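Local coordinates for fiber protein (Human adenovirus 14, PDB 3F0Y), which forms the trimeric knob at the tip of the viral fiber and probably engages the cellular receptor CD46, at residues A[156-161]-A[173-178]. Residues are numbered along the deposited sequence; the frame is centred on the assembly and turned at random.
Sequences ISVMLN and IRITWS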
loop_
_atom_site.group_PDB
_atom_site.type_symbol
_atom_site.label_atom_id
_atom_site.label_comp_id
_atom_site.label_asym_id
_atom_site.label_seq_id
_atom_site.Cartn_x
_atom_site.Cartn_y
_atom_site.Cartn_z
ATOM N N ILE A 156 -0.037 5.555 12.762
ATOM C CA ILE A 156 -1.468 5.508 12.497
ATOM C C ILE A 156 -2.036 4.167 12.930
ATOM O O ILE A 156 -1.495 3.114 12.592
ATOM C CB ILE A 156 -1.796 5.741 11.015
ATOM C CG1 ILE A 156 -1.275 7.105 10.570
ATOM C CG2 ILE A 156 -3.307 5.659 10.787
ATOM C CD1 ILE A 156 -1.622 7.450 9.143
ATOM N N SER A 157 -3.122 4.226 13.691
ATOM C CA SER A 157 -3.875 3.049 14.083
ATOM C C SER A 157 -5.287 3.217 13.547
ATOM O O SER A 157 -5.920 4.248 13.770
ATOM C CB SER A 157 -3.897 2.917 15.605
ATOM O OG SER A 157 -4.531 1.716 16.006
ATOM N N VAL A 158 -5.763 2.214 12.816
ATOM C CA VAL A 158 -7.141 2.179 12.356
ATOM C C VAL A 158 -7.850 1.024 13.049
ATOM O O VAL A 158 -7.320 -0.086 13.110
ATOM C CB VAL A 158 -7.226 1.997 10.828
ATOM C CG1 VAL A 158 -8.679 1.908 10.375
ATOM C CG2 VAL A 158 -6.510 3.130 10.118
ATOM N N MET A 159 -9.030 1.295 13.600
ATOM C CA MET A 159 -9.888 0.242 14.120
ATOM C C MET A 159 -11.191 0.259 13.337
ATOM O O MET A 159 -11.862 1.287 13.257
ATOM C CB MET A 159 -10.169 0.420 15.613
ATOM C CG MET A 159 -10.827 -0.806 16.242
ATOM S SD MET A 159 -11.088 -0.681 18.022
ATOM C CE MET A 159 -12.394 0.542 18.088
ATOM N N LEU A 160 -11.529 -0.883 12.752
ATOM C CA LEU A 160 -12.763 -1.029 11.994
ATOM C C LEU A 160 -13.823 -1.670 12.874
ATOM O O LEU A 160 -13.563 -2.683 13.521
ATOM C CB LEU A 160 -12.521 -1.888 10.754
ATOM C CG LEU A 160 -11.421 -1.381 9.821
ATOM C CD1 LEU A 160 -11.221 -2.343 8.665
ATOM C CD2 LEU A 160 -11.741 0.014 9.312
ATOM N N ASN A 161 -15.012 -1.072 12.893
ATOM C CA ASN A 161 -16.146 -1.588 13.657
ATOM C C ASN A 161 -15.799 -1.796 15.141
ATOM O O ASN A 161 -15.533 -0.819 15.838
ATOM C CB ASN A 161 -16.694 -2.853 12.985
ATOM C CG ASN A 161 -17.235 -2.580 11.589
ATOM O OD1 ASN A 161 -17.597 -1.451 11.262
ATOM N ND2 ASN A 161 -17.289 -3.616 10.759
ATOM N N ILE A 173 -15.216 3.473 11.328
ATOM C CA ILE A 173 -13.807 3.593 10.990
ATOM C C ILE A 173 -13.218 4.643 11.924
ATOM O O ILE A 173 -13.604 5.808 11.876
ATOM C CB ILE A 173 -13.596 4.033 9.524
ATOM C CG1 ILE A 173 -14.274 3.058 8.557
ATOM C CG2 ILE A 173 -12.110 4.131 9.210
ATOM C CD1 ILE A 173 -14.196 3.493 7.105
ATOM N N ARG A 174 -12.306 4.216 12.791
ATOM C CA ARG A 174 -11.630 5.116 13.717
ATOM C C ARG A 174 -10.155 5.163 13.355
ATOM O O ARG A 174 -9.458 4.158 13.460
ATOM C CB ARG A 174 -11.797 4.630 15.153
ATOM C CG ARG A 174 -13.228 4.654 15.666
ATOM C CD ARG A 174 -13.256 4.341 17.150
ATOM N NE ARG A 174 -14.587 4.465 17.747
ATOM C CZ ARG A 174 -15.461 3.470 17.895
ATOM N NH1 ARG A 174 -15.185 2.240 17.471
ATOM N NH2 ARG A 174 -16.631 3.714 18.473
ATOM N N ILE A 175 -9.690 6.332 12.921
ATOM C CA ILE A 175 -8.311 6.514 12.482
ATOM C C ILE A 175 -7.589 7.405 13.483
ATOM O O ILE A 175 -7.949 8.567 13.650
ATOM C CB ILE A 175 -8.243 7.170 11.087
ATOM C CG1 ILE A 175 -9.177 6.457 10.102
ATOM C CG2 ILE A 175 -6.816 7.152 10.563
ATOM C CD1 ILE A 175 -9.321 7.176 8.776
ATOM N N THR A 176 -6.574 6.851 14.144
ATOM C CA THR A 176 -5.828 7.566 15.175
ATOM C C THR A 176 -4.411 7.867 14.710
ATOM O O THR A 176 -3.637 6.952 14.433
ATOM C CB THR A 176 -5.744 6.748 16.478
ATOM O OG1 THR A 176 -7.062 6.520 16.987
ATOM C CG2 THR A 176 -4.917 7.484 17.534
ATOM N N TRP A 177 -4.088 9.155 14.622
ATOM C CA TRP A 177 -2.727 9.611 14.373
ATOM C C TRP A 177 -2.086 9.896 15.717
ATOM O O TRP A 177 -2.714 10.506 16.585
ATOM C CB TRP A 177 -2.722 10.899 13.552
ATOM C CG TRP A 177 -3.124 10.733 12.126
ATOM C CD1 TRP A 177 -2.294 10.564 11.061
ATOM C CD2 TRP A 177 -4.456 10.741 11.603
ATOM N NE1 TRP A 177 -3.026 10.457 9.904
ATOM C CE2 TRP A 177 -4.357 10.566 10.208
ATOM C CE3 TRP A 177 -5.725 10.881 12.178
ATOM C CZ2 TRP A 177 -5.478 10.520 9.377
ATOM C CZ3 TRP A 177 -6.840 10.837 11.352
ATOM C CH2 TRP A 177 -6.709 10.659 9.966
ATOM N N SER A 178 -0.842 9.465 15.891
ATOM C CA SER A 178 -0.137 9.703 17.142
ATOM C C SER A 178 1.372 9.739 16.965
ATOM O O SER A 178 1.924 9.171 16.020
ATOM C CB SER A 178 -0.503 8.634 18.176
ATOM O OG SER A 178 -0.002 7.363 17.800
HETATM O O HOH W 1 -13.971 1.401 14.876
#
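Ile156 lies alongside the pyrrole part of the Trp177 indole, its CD1 ending 3.4 Å from Trp177 NE1, while its other branch, CG2, meets Ile175 CG2 at 3.8 Å. That division follows from chi1 of -59°, which sets CG1 beside the backbone N and CG2 beside the carbonyl carbon. Ile175 CG2 also sits 3.6 Å above one face of the indole, offset toward its rim. Farther along, Leu160 CD2 packs against Ile173 CG1 at 4.0 Å. This apolar face looks toward Phe199, Phe201 and Tyr203 of strand 199-204, which belongs to the opposing sheet of the knob's antiparallel beta-sandwich; strands 151-160 and 171-180 form a hairpin within their own sheet. Their segments run antiparallel at 166°, and the hydrogen-bonded pairs Ser157-Thr176 and Met159-Arg174 each close two backbone hydrogen bonds, the shortest being Thr176 N to Ser157 O, 2.7 Å. On the other face the Met159 chain bends at chi3 (71°), bringing CE to 3.3 Å from Arg174 NH1. One water donates to the carbonyl oxygens of Met159 and Asn161 and weakly accepts from NH1. Arg174 NE forms a salt bridge with Glu79 and NH1 donates a hydrogen bond to Arg163 O, which adds two polar contacts to the guanidinium.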